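Thymidylate synthase ThyX (Streptomyces cacaoi subsp. asoensis, PDB 4P5A) probably catalyses the FAD-dependent reductive methylation of dUMP to dTMP, with methylenetetrahydrofolate as methyl donor, as a homotetramer that also binds a brominated UMP. Local coordinates at residues 97-101 / 162-166; 6-12 / 104-110; 73-79 / 170-176. All coordinates share one frame; numbering follows the deposited sequence.

In the fold
Contact 3 is the buried one: strands 69-77 and 174-181 pair antiparallel inside the four-stranded sheet, near the middle of the chain. Contact 2 lies about 9 Å away between centres and is partly buried. Its two-stranded parallel pair is tied to contact 3 by Asp11 with Tyr174 and Tyr107 with Ser172. Backbone strand bonds and apolar packing carry both, with a charged cluster of Glu7, Arg9 and Asp11 added in contact 2. Contact 1, farther from the centre, is partly buried and chiefly ionic and water-bridged, with arginines gathered round the nucleotide. Segment 97-101 leads into 104-110, and 162-166 into 170-176, so the chain runs from the nucleotide site directly into contacts 2 and 3. All three touch the second subunit.

Contact 1. Residues 97-101 / 162-166; sequences ARYRE and REIAR. With 5BU (5-bromo-uridine-5'-monophosphate), chain G.
Arg98 meets Glu163 side-on: NE and NH2 both reach OE2 of Glu163, at 2.8 Å each, with that oxygen in the guanidinium plane. The segment 97-101 follows the ThyX signature (RHR, seven residues, Ser), and here it helps to build the nucleotide site. Bent at chi3 (71°), the Arg98 chain turns its third nitrogen to the bromouridine, NH1 lying 2.7 Å from O4 of the base. The phosphate is held by Arg166, whose NH2 is 2.8 Å from OP2 and NH1 3.1 Å from OP1, and by the backbone N of Ala97, 3.0 Å from OP1. His83, Arg86 and Arg193 of the second subunit also bond the nucleotide, as do Glu94 and Ser96 of this chain. Replacing Arg98 by alanine removes the whole guanidinium and would probably leave O4 without this donor and OE2 of Glu163 without its mate. In the second shell, Arg113 of the second subunit binds the other carboxylate oxygen of Glu163, and the backbone O of Glu163 takes NE of Arg166. One water joins Ala97 O to Arg162 O. Behind the loop, Arg162 NE donates to Arg98 O at 3.1 Å from 40° above the carbonyl plane.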
loop_
_atom_site.group_PDB
_atom_site.type_symbol
_atom_site.label_atom_id
_atom_site.label_comp_id
_atom_site.label_asym_id
_atom_site.label_seq_id
_atom_site.Cartn_x
_atom_site.Cartn_y
_atom_site.Cartn_z
ATOM N N ALA B 97 24.705 -7.092 0.731
ATOM C CA ALA B 97 26.027 -7.348 0.119
ATOM C C ALA B 97 26.805 -6.099 -0.155
ATOM O O ALA B 97 28.037 -6.176 -0.349
ATOM C CB ALA B 97 25.852 -8.200 -1.174
ATOM N N ARG B 98 26.149 -4.917 -0.242
ATOM C CA ARG B 98 26.937 -3.672 -0.265
ATOM C C ARG B 98 27.626 -3.494 1.065
ATOM O O ARG B 98 28.739 -2.955 1.101
ATOM C CB ARG B 98 25.980 -2.461 -0.451
ATOM C CG ARG B 98 25.223 -2.522 -1.816
ATOM C CD ARG B 98 24.433 -1.226 -1.898
ATOM N NE ARG B 98 25.352 -0.060 -2.128
ATOM C CZ ARG B 98 25.090 1.203 -1.773
ATOM N NH1 ARG B 98 23.937 1.512 -1.105
ATOM N NH2 ARG B 98 25.988 2.174 -2.074
ATOM N N TYR B 99 26.985 -3.944 2.158
ATOM C CA TYR B 99 27.421 -3.633 3.524
ATOM C C TYR B 99 28.420 -4.685 4.049
ATOM O O TYR B 99 29.384 -4.339 4.699
ATOM C CB TYR B 99 26.242 -3.577 4.472
ATOM C CG TYR B 99 26.578 -3.085 5.862
ATOM C CD1 TYR B 99 26.586 -1.712 6.161
ATOM C CD2 TYR B 99 26.862 -3.997 6.910
ATOM C CE1 TYR B 99 26.889 -1.268 7.532
ATOM C CE2 TYR B 99 27.175 -3.542 8.223
ATOM C CZ TYR B 99 27.197 -2.205 8.499
ATOM O OH TYR B 99 27.494 -1.779 9.802
ATOM N N ARG B 100 28.218 -5.941 3.719
ATOM C CA ARG B 100 29.025 -6.970 4.355
ATOM C C ARG B 100 29.405 -8.005 3.304
ATOM O O ARG B 100 28.623 -8.253 2.377
ATOM C CB ARG B 100 28.219 -7.657 5.444
ATOM C CG ARG B 100 29.133 -8.620 6.331
ATOM C CD ARG B 100 28.568 -8.907 7.746
ATOM N NE ARG B 100 27.553 -9.978 7.734
ATOM C CZ ARG B 100 27.778 -11.280 8.000
ATOM N NH1 ARG B 100 29.001 -11.713 8.328
ATOM N NH2 ARG B 100 26.770 -12.163 7.946
ATOM N N GLU B 101 30.602 -8.611 3.466
ATOM C CA GLU B 101 31.016 -9.685 2.553
ATOM C C GLU B 101 30.055 -10.857 2.622
ATOM O O GLU B 101 29.535 -11.204 3.686
ATOM C CB GLU B 101 32.394 -10.150 2.968
ATOM C CG GLU B 101 32.939 -11.313 2.196
ATOM C CD GLU B 101 34.454 -11.580 2.544
ATOM O OE1 GLU B 101 34.906 -12.735 2.273
ATOM O OE2 GLU B 101 35.158 -10.618 3.033
ATOM N N ARG B 162 32.967 -4.012 -2.041
ATOM C CA ARG B 162 32.061 -5.167 -2.014
ATOM C C ARG B 162 30.774 -5.059 -2.824
ATOM O O ARG B 162 30.404 -6.062 -3.425
ATOM C CB ARG B 162 31.961 -5.754 -0.610
ATOM C CG ARG B 162 31.441 -4.901 0.247
ATOM C CD ARG B 162 31.682 -5.360 1.727
ATOM N NE ARG B 162 31.406 -4.068 2.352
ATOM C CZ ARG B 162 32.305 -3.358 3.031
ATOM N NH1 ARG B 162 31.994 -2.152 3.484
ATOM N NH2 ARG B 162 33.513 -3.877 3.259
ATOM N N GLU B 163 30.267 -3.835 -3.048
ATOM C CA GLU B 163 29.032 -3.663 -3.894
ATOM C C GLU B 163 29.290 -3.967 -5.394
ATOM O O GLU B 163 28.349 -4.273 -6.175
ATOM C CB GLU B 163 28.437 -2.243 -3.681
ATOM C CG GLU B 163 29.328 -1.144 -4.328
ATOM C CD GLU B 163 28.626 0.217 -4.412
ATOM O OE1 GLU B 163 29.071 1.051 -5.250
ATOM O OE2 GLU B 163 27.635 0.471 -3.625
ATOM N N ILE B 164 30.570 -3.933 -5.828
ATOM C CA ILE B 164 30.883 -4.232 -7.181
ATOM C C ILE B 164 31.385 -5.664 -7.249
ATOM O O ILE B 164 31.047 -6.361 -8.225
ATOM C CB ILE B 164 31.975 -3.256 -7.729
ATOM C CG1 ILE B 164 31.396 -1.865 -7.968
ATOM C CG2 ILE B 164 32.737 -3.850 -8.936
ATOM C CD1 ILE B 164 30.435 -1.823 -9.180
ATOM N N ALA B 165 32.153 -6.126 -6.279
ATOM C CA ALA B 165 32.623 -7.525 -6.332
ATOM C C ALA B 165 31.485 -8.522 -6.400
ATOM O O ALA B 165 31.613 -9.589 -7.078
ATOM C CB ALA B 165 33.525 -7.867 -5.166
ATOM N N ARG B 166 30.371 -8.224 -5.709
ATOM C CA ARG B 166 29.247 -9.178 -5.721
ATOM C C ARG B 166 28.559 -9.324 -7.028
ATOM O O ARG B 166 27.676 -10.212 -7.118
ATOM C CB ARG B 166 28.229 -8.900 -4.652
ATOM C CG ARG B 166 27.625 -7.487 -4.613
ATOM C CD ARG B 166 26.674 -7.246 -5.799
ATOM N NE ARG B 166 25.981 -5.965 -5.529
ATOM C CZ ARG B 166 24.867 -5.810 -4.757
ATOM N NH1 ARG B 166 24.256 -6.861 -4.221
ATOM N NH2 ARG B 166 24.456 -4.577 -4.534
HETATM P P 5BU G . 22.311 -5.448 -1.533
HETATM O OP1 5BU G . 22.664 -6.881 -1.511
HETATM O OP2 5BU G . 22.245 -4.797 -2.846
HETATM O OP3 5BU G . 22.885 -4.648 -0.455
HETATM O "O5'" 5BU G . 20.748 -5.417 -1.156
HETATM C "C5'" 5BU G . 20.279 -6.271 -0.100
HETATM C "C4'" 5BU G . 18.743 -6.056 0.000
HETATM O "O4'" 5BU G . 18.512 -4.687 0.615
HETATM C "C3'" 5BU G . 17.935 -6.033 -1.271
HETATM O "O3'" 5BU G . 16.529 -6.415 -0.936
HETATM C "C2'" 5BU G . 17.998 -4.581 -1.673
HETATM O "O2'" 5BU G . 16.893 -4.298 -2.461
HETATM C "C1'" 5BU G . 17.950 -3.806 -0.378
HETATM N N1 5BU G . 18.914 -2.637 -0.517
HETATM C C2 5BU G . 18.587 -1.619 -1.407
HETATM O O2 5BU G . 17.463 -1.699 -1.944
HETATM N N3 5BU G . 19.446 -0.565 -1.582
HETATM C C4 5BU G . 20.657 -0.431 -0.886
HETATM O O4 5BU G . 21.423 0.485 -1.202
HETATM C C5 5BU G . 20.938 -1.447 -0.008
HETATM C C6 5BU G . 20.115 -2.522 0.204
HETATM BR BR 5BU G . 22.472 -1.320 1.118
HETATM O O HOH W 1 29.780 -7.979 -1.382
HETATM O O HOH W 2 30.293 -1.524 -0.859
HETATM O O HOH W 3 29.586 -0.797 2.811
#

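Contact 2. Residues 6-12 / 104-110; sequences IELRSDI and AAFYVPD
Phe106 and Ile6 cross at about a right angle, CG2 of Ile6 coming obliquely onto the ring at CE1, 3.6 Å away. Tyr145 from helix 131-157 also meets the Phe106 ring, with the planes about 35° apart. The ring of Tyr107 receives the backbone O of Ser10 at its edge, 3.5 Å from CE2, while CD1 of Ile12 approaches obliquely. With CG anti to the backbone N (chi1 174°), Tyr107 leans toward the segment 6-12, and its hydroxyl is bonded to Glu208. The third flat group, the guanidinium of Arg9, has Asp11 at one edge, gripped side-on by NE and NH2. OE2 of Glu7 meets NH1 of the same group in a weak bond within a salt bridge. Arg9 has a second conformer, so this network is less certain than the backbone bonds.

Between them runs a two-stranded parallel sheet, 7-9 with 105-107, the strand directions differing by 35°. Glu7 N donates to Ala104 O (2.7 Å), Phe106 N to Glu7 O, Arg9 N to Phe106 O, and Val108 N to Arg9 O, the alternation expected of parallel strands. Leu8 and Phe106 lie on one face, where CD2 of Leu8 packs 3.9 Å from CG1 of Val108 and helix 131-157 lies against both Leu8 and Val108. Ala105 and Tyr107 turn to the other face and touch Tyr174, while their backbones bond onward to Tyr174 and Ser172. The chemistry thus differs by face: apolar side chains pack the N-terminal strand against the long helix, whereas Glu7 and Arg9 on the face of Ala105 and Tyr107, with Asp11 from the following loop, probably offset one another's charge, at least in this conformer.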
loop_
_atom_site.group_PDB
_atom_site.type_symbol
_atom_site.label_atom_id
_atom_site.label_comp_id
_atom_site.label_asym_id
_atom_site.label_seq_id
_atom_site.Cartn_x
_atom_site.Cartn_y
_atom_site.Cartn_z
ATOM N N ILE B 6 33.409 -23.303 -1.101
ATOM C CA ILE B 6 32.018 -22.991 -1.110
ATOM C C ILE B 6 31.264 -24.071 -0.327
ATOM O O ILE B 6 31.704 -25.249 -0.231
ATOM C CB ILE B 6 31.447 -22.942 -2.539
ATOM C CG1 ILE B 6 31.587 -24.291 -3.295
ATOM C CG2 ILE B 6 32.138 -21.803 -3.452
ATOM C CD1 ILE B 6 30.628 -24.325 -4.496
ATOM N N GLU B 7 30.034 -23.735 0.106
ATOM C CA GLU B 7 29.144 -24.675 0.709
ATOM C C GLU B 7 27.853 -24.820 -0.151
ATOM O O GLU B 7 27.191 -23.787 -0.488
ATOM C CB GLU B 7 28.804 -24.234 2.132
ATOM C CG GLU B 7 27.785 -25.140 2.744
ATOM C CD GLU B 7 27.241 -24.632 4.086
ATOM O OE1 GLU B 7 27.363 -23.424 4.448
ATOM O OE2 GLU B 7 26.652 -25.482 4.785
ATOM N N LEU B 8 27.523 -26.044 -0.597
ATOM C CA LEU B 8 26.227 -26.259 -1.229
ATOM C C LEU B 8 25.190 -26.722 -0.232
ATOM O O LEU B 8 25.424 -27.641 0.540
ATOM C CB LEU B 8 26.276 -27.300 -2.326
ATOM C CG LEU B 8 27.414 -27.078 -3.316
ATOM C CD1 LEU B 8 27.508 -28.364 -4.181
ATOM C CD2 LEU B 8 27.069 -25.910 -4.173
ATOM N N ARG B 9 24.005 -26.122 -0.288
ATOM C CA ARG B 9 22.912 -26.494 0.634
ATOM C C ARG B 9 21.633 -26.589 -0.165
ATOM O O ARG B 9 21.539 -26.006 -1.239
ATOM C CB ARG B 9 22.743 -25.442 1.735
ATOM C CG ARG B 9 23.982 -25.073 2.516
ATOM C CD ARG B 9 23.684 -24.107 3.684
ATOM N NE ARG B 9 22.818 -24.710 4.716
ATOM C CZ ARG B 9 23.226 -25.151 5.908
ATOM N NH1 ARG B 9 24.499 -25.058 6.275
ATOM N NH2 ARG B 9 22.341 -25.673 6.750
ATOM N N SER B 10 20.639 -27.329 0.353
ATOM C CA SER B 10 19.362 -27.416 -0.299
ATOM C C SER B 10 18.239 -26.966 0.600
ATOM O O SER B 10 17.085 -27.205 0.254
ATOM C CB SER B 10 19.072 -28.851 -0.697
ATOM O OG SER B 10 19.951 -29.281 -1.746
ATOM N N ASP B 11 18.550 -26.454 1.783
ATOM C CA ASP B 11 17.459 -26.229 2.736
ATOM C C ASP B 11 17.026 -24.747 2.615
ATOM O O ASP B 11 17.804 -23.887 2.202
ATOM C CB ASP B 11 17.867 -26.504 4.184
ATOM C CG ASP B 11 19.116 -25.726 4.620
ATOM O OD1 ASP B 11 19.914 -25.264 3.765
ATOM O OD2 ASP B 11 19.315 -25.561 5.846
ATOM N N ILE B 12 15.781 -24.533 2.952
ATOM C CA ILE B 12 15.246 -23.178 2.949
ATOM C C ILE B 12 14.617 -23.076 4.302
ATOM O O ILE B 12 13.818 -23.958 4.653
ATOM C CB ILE B 12 14.103 -23.148 1.980
ATOM C CG1 ILE B 12 14.525 -23.480 0.561
ATOM C CG2 ILE B 12 13.583 -21.722 1.946
ATOM C CD1 ILE B 12 15.237 -22.479 -0.071
ATOM N N ALA B 104 29.869 -18.105 1.697
ATOM C CA ALA B 104 29.984 -18.952 0.531
ATOM C C ALA B 104 28.947 -20.061 0.572
ATOM O O ALA B 104 29.273 -21.207 0.426
ATOM C CB ALA B 104 31.424 -19.555 0.426
ATOM N N ALA B 105 27.668 -19.707 0.735
ATOM C CA ALA B 105 26.623 -20.741 0.778
ATOM C C ALA B 105 25.745 -20.528 -0.388
ATOM O O ALA B 105 25.287 -19.360 -0.638
ATOM C CB ALA B 105 25.849 -20.698 2.047
ATOM N N PHE B 106 25.467 -21.607 -1.122
ATOM C CA PHE B 106 24.789 -21.512 -2.449
ATOM C C PHE B 106 23.764 -22.614 -2.492
ATOM O O PHE B 106 24.004 -23.751 -2.001
ATOM C CB PHE B 106 25.775 -21.663 -3.665
ATOM C CG PHE B 106 26.830 -20.671 -3.661
ATOM C CD1 PHE B 106 28.041 -20.949 -3.083
ATOM C CD2 PHE B 106 26.559 -19.362 -4.120
ATOM C CE1 PHE B 106 29.025 -20.005 -2.974
ATOM C CE2 PHE B 106 27.578 -18.344 -4.026
ATOM C CZ PHE B 106 28.814 -18.690 -3.483
ATOM N N TYR B 107 22.588 -22.331 -3.075
ATOM C CA TYR B 107 21.542 -23.312 -3.124
ATOM C C TYR B 107 21.651 -24.267 -4.357
ATOM O O TYR B 107 21.871 -23.831 -5.501
ATOM C CB TYR B 107 20.132 -22.584 -3.216
ATOM C CG TYR B 107 18.953 -23.516 -3.411
ATOM C CD1 TYR B 107 18.406 -23.731 -4.703
ATOM C CD2 TYR B 107 18.390 -24.218 -2.320
ATOM C CE1 TYR B 107 17.356 -24.606 -4.897
ATOM C CE2 TYR B 107 17.312 -25.104 -2.504
ATOM C CZ TYR B 107 16.820 -25.301 -3.766
ATOM O OH TYR B 107 15.745 -26.154 -3.993
ATOM N N VAL B 108 21.398 -25.552 -4.095
ATOM C CA VAL B 108 21.191 -26.507 -5.212
ATOM C C VAL B 108 20.001 -27.341 -4.804
ATOM O O VAL B 108 19.838 -27.648 -3.631
ATOM C CB VAL B 108 22.519 -27.449 -5.438
ATOM C CG1 VAL B 108 23.697 -26.638 -5.917
ATOM C CG2 VAL B 108 22.827 -28.193 -4.179
ATOM N N PRO B 109 19.183 -27.752 -5.756
ATOM C CA PRO B 109 17.989 -28.525 -5.392
ATOM C C PRO B 109 18.358 -29.885 -4.808
ATOM O O PRO B 109 19.380 -30.445 -5.213
ATOM C CB PRO B 109 17.229 -28.652 -6.699
ATOM C CG PRO B 109 18.192 -28.155 -7.852
ATOM C CD PRO B 109 19.356 -27.471 -7.196
ATOM N N ASP B 110 17.542 -30.425 -3.905
ATOM C CA ASP B 110 17.842 -31.796 -3.436
ATOM C C ASP B 110 17.304 -32.889 -4.394
ATOM O O ASP B 110 16.712 -32.632 -5.468
ATOM C CB ASP B 110 17.363 -32.028 -2.029
ATOM C CG ASP B 110 15.883 -32.044 -1.928
ATOM O OD1 ASP B 110 15.120 -32.265 -2.939
ATOM O OD2 ASP B 110 15.449 -31.848 -0.804
#

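Contact 3. Residues 73-79 / 170-176; sequences LVRAPIF and PVSTYSV
Leu73 CD1 presses on Val176 CG2 at 3.5 Å, tighter than an ordinary methyl contact. Val176 places that branch anti to its backbone N, which also brings it over one face of the Arg75 guanidinium, with NH1 of Arg75 3.9 Å from CG2 of Val176. The aliphatic part of Arg75 serves as packing too: its CG lies 3.7 Å from CD1 of the Tyr174 ring, the two side chains crossing at about a right angle. Pro77 runs alongside the same ring. Farther on, CB of Phe79 meets CG2 of Val171, and Leu167 of the second subunit packs on both residues.

Strands 69-77 and 174-181 are the inner pair of the four-stranded antiparallel sheet. Ala76 and Ser175 form a hydrogen-bonded pair, Ser175 N reaching Ala76 O at 2.8 Å, flanked by the non-hydrogen-bonded pairs Arg75 with Val176 and Pro77 with Tyr174. Pro77 ends the strand as N-cap of helix 78-84, and a type I turn from Pro170 to Thr173 faces the helix start. There Ile78 N bonds Thr173 O and Phe79 N bonds Val171 O, both at 2.9 Å, so the turn satisfies two amides of the first helical turn. Thr173 OG1 donates back to Pro170 O at 2.7 Å and braces the turn. At the polar edges, Tyr174 OH bonds the backbone O of Asp11, and Ser175 OG bonds Glu94, a residue of the FAD site.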
loop_
_atom_site.group_PDB
_atom_site.type_symbol
_atom_site.label_atom_id
_atom_site.label_comp_id
_atom_site.label_asym_id
_atom_site.label_seq_id
_atom_site.Cartn_x
_atom_site.Cartn_y
_atom_site.Cartn_z
ATOM N N LEU B 73 12.069 -15.032 10.288
ATOM C CA LEU B 73 13.449 -15.005 9.793
ATOM C C LEU B 73 13.525 -16.045 8.703
ATOM O O LEU B 73 13.253 -17.265 8.929
ATOM C CB LEU B 73 14.447 -15.445 10.934
ATOM C CG LEU B 73 15.980 -15.533 10.582
ATOM C CD1 LEU B 73 16.533 -14.196 10.090
ATOM C CD2 LEU B 73 16.704 -15.870 11.955
ATOM N N VAL B 74 13.928 -15.613 7.504
ATOM C CA VAL B 74 13.913 -16.487 6.352
ATOM C C VAL B 74 15.344 -16.555 5.787
ATOM O O VAL B 74 15.990 -15.556 5.605
ATOM C CB VAL B 74 12.997 -15.871 5.227
ATOM C CG1 VAL B 74 13.005 -16.792 3.957
ATOM C CG2 VAL B 74 11.530 -15.731 5.772
ATOM N N ARG B 75 15.848 -17.764 5.538
ATOM C CA ARG B 75 17.066 -17.935 4.797
ATOM C C ARG B 75 16.837 -18.691 3.482
ATOM O O ARG B 75 16.296 -19.822 3.482
ATOM C CB ARG B 75 18.068 -18.730 5.666
ATOM C CG ARG B 75 19.502 -18.835 5.025
ATOM C CD ARG B 75 20.564 -19.521 6.031
ATOM N NE ARG B 75 20.160 -19.304 7.426
ATOM C CZ ARG B 75 20.554 -18.288 8.200
ATOM N NH1 ARG B 75 21.429 -17.373 7.760
ATOM N NH2 ARG B 75 20.083 -18.189 9.430
ATOM N N ALA B 76 17.191 -18.073 2.350
ATOM C CA ALA B 76 16.789 -18.644 1.049
ATOM C C ALA B 76 17.718 -18.020 0.041
ATOM O O ALA B 76 18.263 -16.913 0.282
ATOM C CB ALA B 76 15.262 -18.288 0.723
ATOM N N PRO B 77 17.845 -18.655 -1.175
ATOM C CA PRO B 77 18.632 -18.100 -2.250
ATOM C C PRO B 77 17.981 -16.825 -2.801
ATOM O O PRO B 77 16.741 -16.656 -2.704
ATOM C CB PRO B 77 18.654 -19.228 -3.302
ATOM C CG PRO B 77 17.382 -20.030 -3.040
ATOM C CD PRO B 77 17.201 -19.955 -1.506
ATOM N N ILE B 78 18.792 -15.930 -3.288
ATOM C CA ILE B 78 18.260 -14.671 -3.845
ATOM C C ILE B 78 17.089 -14.866 -4.844
ATOM O O ILE B 78 16.106 -14.119 -4.777
ATOM C CB ILE B 78 19.431 -13.923 -4.538
ATOM C CG1 ILE B 78 20.310 -13.359 -3.436
ATOM C CG2 ILE B 78 18.894 -12.762 -5.458
ATOM C CD1 ILE B 78 21.575 -12.724 -3.967
ATOM N N PHE B 79 17.152 -15.862 -5.741
ATOM C CA PHE B 79 16.024 -15.945 -6.628
ATOM C C PHE B 79 14.684 -16.167 -5.941
ATOM O O PHE B 79 13.651 -15.812 -6.502
ATOM C CB PHE B 79 16.203 -16.951 -7.776
ATOM C CG PHE B 79 16.171 -18.384 -7.335
ATOM C CD1 PHE B 79 17.322 -19.016 -6.810
ATOM C CD2 PHE B 79 14.956 -19.087 -7.381
ATOM C CE1 PHE B 79 17.229 -20.385 -6.357
ATOM C CE2 PHE B 79 14.866 -20.402 -6.912
ATOM C CZ PHE B 79 15.983 -21.023 -6.355
ATOM N N PRO B 170 26.001 -15.710 -8.016
ATOM C CA PRO B 170 24.855 -16.191 -8.705
ATOM C C PRO B 170 23.586 -15.912 -7.896
ATOM O O PRO B 170 23.635 -15.637 -6.659
ATOM C CB PRO B 170 25.085 -17.707 -8.726
ATOM C CG PRO B 170 25.895 -18.006 -7.524
ATOM C CD PRO B 170 26.804 -16.794 -7.439
ATOM N N VAL B 171 22.456 -16.037 -8.556
ATOM C CA VAL B 171 21.164 -15.811 -7.885
ATOM C C VAL B 171 20.816 -16.922 -6.911
ATOM O O VAL B 171 19.809 -16.827 -6.138
ATOM C CB VAL B 171 20.031 -15.601 -8.896
ATOM C CG1 VAL B 171 20.220 -14.297 -9.767
ATOM C CG2 VAL B 171 19.863 -16.841 -9.764
ATOM N N SER B 172 21.632 -17.986 -6.868
ATOM C CA SER B 172 21.486 -19.038 -5.900
ATOM C C SER B 172 22.150 -18.776 -4.562
ATOM O O SER B 172 22.052 -19.585 -3.641
ATOM C CB SER B 172 22.087 -20.329 -6.497
ATOM O OG SER B 172 23.506 -20.054 -6.680
ATOM N N THR B 173 22.888 -17.662 -4.470
ATOM C CA THR B 173 23.568 -17.284 -3.249
ATOM C C THR B 173 22.513 -17.111 -2.106
ATOM O O THR B 173 21.501 -16.493 -2.346
ATOM C CB THR B 173 24.240 -15.880 -3.448
ATOM O OG1 THR B 173 25.202 -16.013 -4.519
ATOM C CG2 THR B 173 25.033 -15.517 -2.178
ATOM N N TYR B 174 22.767 -17.653 -0.927
ATOM C CA TYR B 174 21.796 -17.517 0.186
ATOM C C TYR B 174 21.813 -16.083 0.725
ATOM O O TYR B 174 22.915 -15.439 0.807
ATOM C CB TYR B 174 22.164 -18.467 1.314
ATOM C CG TYR B 174 21.522 -19.812 1.135
ATOM C CD1 TYR B 174 20.254 -20.079 1.605
ATOM C CD2 TYR B 174 22.217 -20.842 0.451
ATOM C CE1 TYR B 174 19.673 -21.370 1.426
ATOM C CE2 TYR B 174 21.687 -22.110 0.317
ATOM C CZ TYR B 174 20.419 -22.370 0.833
ATOM O OH TYR B 174 19.846 -23.606 0.750
ATOM N N SER B 175 20.602 -15.605 1.067
ATOM C CA SER B 175 20.459 -14.383 1.778
ATOM C C SER B 175 19.554 -14.652 3.004
ATOM O O SER B 175 19.055 -15.760 3.180
ATOM C CB SER B 175 19.868 -13.341 0.782
ATOM O OG SER B 175 20.033 -12.015 1.366
ATOM N N VAL B 176 19.447 -13.663 3.893
ATOM C CA VAL B 176 18.730 -13.831 5.110
ATOM C C VAL B 176 17.979 -12.538 5.335
ATOM O O VAL B 176 18.548 -11.469 5.052
ATOM C CB VAL B 176 19.648 -14.175 6.298
ATOM C CG1 VAL B 176 20.652 -13.124 6.614
ATOM C CG2 VAL B 176 18.852 -14.512 7.506
#